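Local coordinates for glypican-1 (Homo sapiens, PDB 4YWT), which carries heparan sulfate chains at the cell surface and through them binds alpha-4(V) collagen, taking part in Schwann cell myelination, at residues A[221-235]-A[455-469]. The protein carries 3 engineered substitutions. Sequence-based numbering, arbitrary orientation.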
loop_
_atom_site.group_PDB
_atom_site.type_symbol
_atom_site.label_atom_id
_atom_site.label_comp_id
_atom_site.label_asym_id
_atom_site.label_seq_id
_atom_site.Cartn_x
_atom_site.Cartn_y
_atom_site.Cartn_z
ATOM N N SER A 221 6.856 7.116 8.603
ATOM C CA SER A 221 5.766 6.186 8.869
ATOM C C SER A 221 4.921 5.952 7.621
ATOM O O SER A 221 4.459 4.836 7.372
ATOM C CB SER A 221 4.892 6.701 10.012
ATOM O OG SER A 221 5.651 6.845 11.199
ATOM N N PHE A 222 4.720 7.006 6.837
ATOM C CA PHE A 222 3.961 6.880 5.597
ATOM C C PHE A 222 4.675 5.945 4.619
ATOM O O PHE A 222 4.080 4.983 4.100
ATOM C CB PHE A 222 3.740 8.255 4.961
ATOM C CG PHE A 222 2.934 8.216 3.693
ATOM C CD1 PHE A 222 1.553 8.107 3.737
ATOM C CD2 PHE A 222 3.555 8.300 2.459
ATOM C CE1 PHE A 222 0.809 8.073 2.574
ATOM C CE2 PHE A 222 2.816 8.271 1.290
ATOM C CZ PHE A 222 1.442 8.155 1.348
ATOM N N VAL A 223 5.957 6.221 4.382
ATOM C CA VAL A 223 6.758 5.387 3.484
ATOM C C VAL A 223 6.784 3.923 3.951
ATOM O O VAL A 223 6.582 2.991 3.153
ATOM C CB VAL A 223 8.197 5.936 3.366
ATOM C CG1 VAL A 223 9.148 4.879 2.826
ATOM C CG2 VAL A 223 8.212 7.183 2.490
ATOM N N GLN A 224 7.014 3.734 5.249
ATOM C CA GLN A 224 6.981 2.409 5.866
ATOM C C GLN A 224 5.653 1.702 5.607
ATOM O O GLN A 224 5.622 0.508 5.307
ATOM C CB GLN A 224 7.226 2.517 7.371
ATOM C CG GLN A 224 8.611 2.080 7.814
ATOM C CD GLN A 224 8.919 2.483 9.244
ATOM O OE1 GLN A 224 8.085 3.083 9.924
ATOM N NE2 GLN A 224 10.117 2.152 9.708
ATOM N N GLY A 225 4.560 2.452 5.727
ATOM C CA GLY A 225 3.233 1.931 5.454
ATOM C C GLY A 225 3.081 1.468 4.018
ATOM O O GLY A 225 2.531 0.391 3.760
ATOM N N LEU A 226 3.561 2.278 3.078
ATOM C CA LEU A 226 3.535 1.875 1.672
ATOM C C LEU A 226 4.300 0.569 1.468
ATOM O O LEU A 226 3.825 -0.350 0.781
ATOM C CB LEU A 226 4.114 2.973 0.778
ATOM C CG LEU A 226 3.258 4.229 0.612
ATOM C CD1 LEU A 226 4.035 5.304 -0.125
ATOM C CD2 LEU A 226 1.964 3.900 -0.118
ATOM N N GLY A 227 5.480 0.485 2.081
ATOM C CA GLY A 227 6.278 -0.728 2.010
ATOM C C GLY A 227 5.549 -1.954 2.539
ATOM O O GLY A 227 5.550 -3.020 1.909
ATOM N N VAL A 228 4.913 -1.798 3.697
ATOM C CA VAL A 228 4.183 -2.891 4.325
ATOM C C VAL A 228 3.017 -3.341 3.453
ATOM O O VAL A 228 2.837 -4.535 3.238
ATOM C CB VAL A 228 3.657 -2.498 5.722
ATOM C CG1 VAL A 228 2.575 -3.472 6.186
ATOM C CG2 VAL A 228 4.801 -2.442 6.722
ATOM N N ALA A 229 2.234 -2.392 2.946
ATOM C CA ALA A 229 1.124 -2.729 2.056
ATOM C C ALA A 229 1.625 -3.504 0.838
ATOM O O ALA A 229 1.043 -4.531 0.449
ATOM C CB ALA A 229 0.388 -1.474 1.621
ATOM N N SER A 230 2.715 -3.016 0.252
ATOM C CA SER A 230 3.307 -3.666 -0.913
ATOM C C SER A 230 3.694 -5.114 -0.608
ATOM O O SER A 230 3.331 -6.035 -1.353
ATOM C CB SER A 230 4.527 -2.880 -1.396
ATOM O OG SER A 230 4.775 -3.118 -2.770
ATOM N N ASP A 231 4.421 -5.314 0.489
ATOM C CA ASP A 231 4.854 -6.655 0.878
ATOM C C ASP A 231 3.673 -7.578 1.173
ATOM O O ASP A 231 3.693 -8.759 0.820
ATOM C CB ASP A 231 5.780 -6.587 2.093
ATOM C CG ASP A 231 7.172 -6.110 1.737
ATOM O OD1 ASP A 231 7.545 -6.205 0.548
ATOM O OD2 ASP A 231 7.894 -5.644 2.643
ATOM N N VAL A 232 2.648 -7.033 1.823
ATOM C CA VAL A 232 1.447 -7.793 2.140
ATOM C C VAL A 232 0.777 -8.276 0.864
ATOM O O VAL A 232 0.440 -9.450 0.751
ATOM C CB VAL A 232 0.440 -6.964 2.967
ATOM C CG1 VAL A 232 -0.933 -7.622 2.953
ATOM C CG2 VAL A 232 0.936 -6.796 4.395
ATOM N N VAL A 233 0.596 -7.378 -0.101
ATOM C CA VAL A 233 -0.002 -7.776 -1.375
ATOM C C VAL A 233 0.845 -8.846 -2.067
ATOM O O VAL A 233 0.324 -9.882 -2.509
ATOM C CB VAL A 233 -0.177 -6.572 -2.316
ATOM C CG1 VAL A 233 -0.651 -7.032 -3.691
ATOM C CG2 VAL A 233 -1.154 -5.575 -1.715
ATOM N N ARG A 234 2.152 -8.598 -2.142
ATOM C CA ARG A 234 3.080 -9.537 -2.770
ATOM C C ARG A 234 3.015 -10.935 -2.149
ATOM O O ARG A 234 3.103 -11.940 -2.852
ATOM C CB ARG A 234 4.512 -9.002 -2.686
ATOM C CG ARG A 234 5.569 -9.971 -3.198
ATOM C CD ARG A 234 6.975 -9.419 -3.013
ATOM N NE ARG A 234 7.248 -9.051 -1.626
ATOM C CZ ARG A 234 7.646 -9.904 -0.688
ATOM N NH1 ARG A 234 7.818 -11.185 -0.983
ATOM N NH2 ARG A 234 7.870 -9.476 0.546
ATOM N N LYS A 235 2.853 -10.992 -0.831
ATOM C CA LYS A 235 2.837 -12.267 -0.120
ATOM C C LYS A 235 1.487 -12.973 -0.233
ATOM O O LYS A 235 1.426 -14.190 -0.412
ATOM C CB LYS A 235 3.202 -12.052 1.349
ATOM C CG LYS A 235 4.673 -11.739 1.566
ATOM C CD LYS A 235 4.940 -11.235 2.971
ATOM C CE LYS A 235 6.409 -10.888 3.156
ATOM N NZ LYS A 235 6.618 -9.882 4.232
ATOM N N GLN A 455 0.138 -11.649 7.606
ATOM C CA GLN A 455 -0.004 -10.365 6.924
ATOM C C GLN A 455 -0.922 -9.423 7.700
ATOM O O GLN A 455 -0.655 -8.222 7.803
ATOM C CB GLN A 455 -0.533 -10.566 5.505
ATOM C CG GLN A 455 0.386 -11.391 4.621
ATOM C CD GLN A 455 1.848 -11.083 4.862
ATOM O OE1 GLN A 455 2.320 -9.984 4.569
ATOM N NE2 GLN A 455 2.575 -12.053 5.403
ATOM N N ILE A 456 -1.997 -9.978 8.252
ATOM C CA ILE A 456 -2.919 -9.212 9.080
ATOM C C ILE A 456 -2.184 -8.663 10.300
ATOM O O ILE A 456 -2.394 -7.511 10.698
ATOM C CB ILE A 456 -4.131 -10.066 9.518
ATOM C CG1 ILE A 456 -5.035 -10.348 8.317
ATOM C CG2 ILE A 456 -4.929 -9.365 10.602
ATOM C CD1 ILE A 456 -6.233 -11.214 8.636
ATOM N N MET A 457 -1.307 -9.480 10.878
ATOM C CA MET A 457 -0.480 -9.007 11.985
ATOM C C MET A 457 0.395 -7.830 11.560
ATOM O O MET A 457 0.492 -6.824 12.277
ATOM C CB MET A 457 0.397 -10.132 12.545
ATOM C CG MET A 457 -0.359 -11.210 13.311
ATOM S SD MET A 457 -1.705 -10.598 14.352
ATOM C CE MET A 457 -0.881 -9.367 15.364
ATOM N N GLN A 458 1.025 -7.955 10.393
ATOM C CA GLN A 458 1.842 -6.867 9.851
ATOM C C GLN A 458 1.036 -5.573 9.718
ATOM O O GLN A 458 1.489 -4.495 10.135
ATOM C CB GLN A 458 2.430 -7.262 8.495
ATOM C CG GLN A 458 3.430 -8.407 8.560
ATOM C CD GLN A 458 4.632 -8.079 9.425
ATOM O OE1 GLN A 458 5.467 -7.251 9.059
ATOM N NE2 GLN A 458 4.726 -8.729 10.580
ATOM N N LEU A 459 -0.161 -5.688 9.148
ATOM C CA LEU A 459 -1.058 -4.544 9.014
ATOM C C LEU A 459 -1.361 -3.920 10.374
ATOM O O LEU A 459 -1.304 -2.697 10.524
ATOM C CB LEU A 459 -2.361 -4.950 8.321
ATOM C CG LEU A 459 -2.272 -5.451 6.877
ATOM C CD1 LEU A 459 -3.644 -5.860 6.369
ATOM C CD2 LEU A 459 -1.663 -4.396 5.973
ATOM N N LYS A 460 -1.674 -4.760 11.359
ATOM C CA LYS A 460 -1.918 -4.284 12.723
ATOM C C LYS A 460 -0.748 -3.461 13.257
ATOM O O LYS A 460 -0.923 -2.328 13.727
ATOM C CB LYS A 460 -2.177 -5.456 13.671
ATOM C CG LYS A 460 -3.484 -6.197 13.454
ATOM C CD LYS A 460 -3.750 -7.126 14.632
ATOM C CE LYS A 460 -4.844 -8.131 14.329
ATOM N NZ LYS A 460 -4.902 -9.192 15.377
ATOM N N ILE A 461 0.445 -4.045 13.182
ATOM C CA ILE A 461 1.652 -3.403 13.695
ATOM C C ILE A 461 1.931 -2.059 13.022
ATOM O O ILE A 461 2.147 -1.044 13.702
ATOM C CB ILE A 461 2.877 -4.320 13.522
ATOM C CG1 ILE A 461 2.722 -5.572 14.391
ATOM C CG2 ILE A 461 4.157 -3.580 13.882
ATOM C CD1 ILE A 461 3.706 -6.672 14.065
ATOM N N MET A 462 1.917 -2.049 11.690
ATOM C CA MET A 462 2.175 -0.817 10.953
ATOM C C MET A 462 1.127 0.244 11.287
ATOM O O MET A 462 1.455 1.421 11.466
ATOM C CB MET A 462 2.204 -1.084 9.448
ATOM C CG MET A 462 2.689 0.093 8.612
ATOM S SD MET A 462 4.387 0.574 8.980
ATOM C CE MET A 462 4.128 2.219 9.632
ATOM N N THR A 463 -0.131 -0.182 11.387
ATOM C CA THR A 463 -1.221 0.726 11.731
ATOM C C THR A 463 -0.985 1.375 13.086
ATOM O O THR A 463 -1.131 2.590 13.232
ATOM C CB THR A 463 -2.577 0.008 11.758
ATOM O OG1 THR A 463 -2.815 -0.619 10.493
ATOM C CG2 THR A 463 -3.698 0.998 12.049
ATOM N N ASN A 464 -0.622 0.560 14.075
ATOM C CA ASN A 464 -0.287 1.082 15.396
ATOM C C ASN A 464 0.850 2.096 15.317
ATOM O O ASN A 464 0.764 3.186 15.901
ATOM C CB ASN A 464 0.085 -0.056 16.348
ATOM C CG ASN A 464 -1.101 -0.938 16.692
ATOM O OD1 ASN A 464 -2.244 -0.478 16.719
ATOM N ND2 ASN A 464 -0.834 -2.211 16.959
ATOM N N ARG A 465 1.904 1.736 14.585
ATOM C CA ARG A 465 3.016 2.656 14.347
ATOM C C ARG A 465 2.542 4.002 13.803
ATOM O O ARG A 465 3.033 5.051 14.216
ATOM C CB ARG A 465 4.029 2.056 13.369
ATOM C CG ARG A 465 4.976 1.026 13.957
ATOM C CD ARG A 465 6.233 0.935 13.098
ATOM N NE ARG A 465 7.115 -0.159 13.494
ATOM C CZ ARG A 465 7.283 -1.272 12.790
ATOM N NH1 ARG A 465 6.630 -1.440 11.648
ATOM N NH2 ARG A 465 8.106 -2.217 13.222
ATOM N N LEU A 466 1.591 3.965 12.875
ATOM C CA LEU A 466 1.097 5.185 12.239
ATOM C C LEU A 466 0.163 5.997 13.131
ATOM O O LEU A 466 0.082 7.218 13.002
ATOM C CB LEU A 466 0.387 4.847 10.929
ATOM C CG LEU A 466 1.308 4.639 9.729
ATOM C CD1 LEU A 466 0.759 3.563 8.821
ATOM C CD2 LEU A 466 1.470 5.944 8.969
ATOM N N ARG A 467 -0.550 5.323 14.026
ATOM C CA ARG A 467 -1.412 6.022 14.970
ATOM C C ARG A 467 -0.552 6.739 16.006
ATOM O O ARG A 467 -0.795 7.909 16.340
ATOM C CB ARG A 467 -2.387 5.046 15.632
ATOM C CG ARG A 467 -3.442 4.519 14.671
ATOM C CD ARG A 467 -4.352 3.480 15.309
ATOM N NE ARG A 467 -5.450 3.119 14.414
ATOM C CZ ARG A 467 -6.250 2.071 14.589
ATOM N NH1 ARG A 467 -6.077 1.266 15.627
ATOM N NH2 ARG A 467 -7.223 1.828 13.720
ATOM N N SER A 468 0.469 6.039 16.493
ATOM C CA SER A 468 1.429 6.647 17.408
ATOM C C SER A 468 2.141 7.818 16.736
ATOM O O SER A 468 2.286 8.887 17.328
ATOM C CB SER A 468 2.447 5.614 17.891
ATOM O OG SER A 468 1.822 4.625 18.688
ATOM N N ALA A 469 2.576 7.609 15.498
ATOM C CA ALA A 469 3.234 8.653 14.720
ATOM C C ALA A 469 2.323 9.863 14.562
ATOM O O ALA A 469 2.773 11.006 14.643
ATOM C CB ALA A 469 3.649 8.123 13.358
HETATM O O HOH W 1 4.407 -8.173 5.064
#
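With CG swung anti to the backbone N (chi1 -171°) and the chain bent at chi2 and again at chi3, Met462 drives its thioether into helix 221-235 as a knob in the hole formed by Ser221, Gln224, Gly225 and Val228. Gly225 makes the floor of this hole: having no side chain, it lets CG of Met462 settle 3.7 Å from its CA. Beside it, CG2 of Val228 meets SD of Met462 at 3.8 Å, while the methyl CE rests against O of Ser221 and CB of Gln224. Next along the seam, CD2 of Leu466 packs on CB of Ser221 at 3.7 Å; the hydroxyl of Ser221, close beside the methyl of Ala469, is hydrogen-bonded to Val217 O one turn back. Toward the other end, the side chains of Val232 and Leu459 cross at about a right angle, CG2 of the first 3.9 Å from CD2 of the second. There Gln455, bent at chi2, lays its amide across the aliphatic stem of Lys235. A water bridges the polar ends, donating to Gln455 OE1 (2.8 Å) and accepting from Lys235 NZ (2.9 Å). No direct hydrogen bond joins the segments. Leu459 and Leu466 also touch helix 286-299, whereas Val223 and Val233 pack on helix 70-129, so the pair is flanked by both. The segment axes come within 9.8 Å. Two helices running antiparallel at 167°, with a methionine knob seated over glycine, exemplify the packing of the elongated, mainly alpha-helical glypican core.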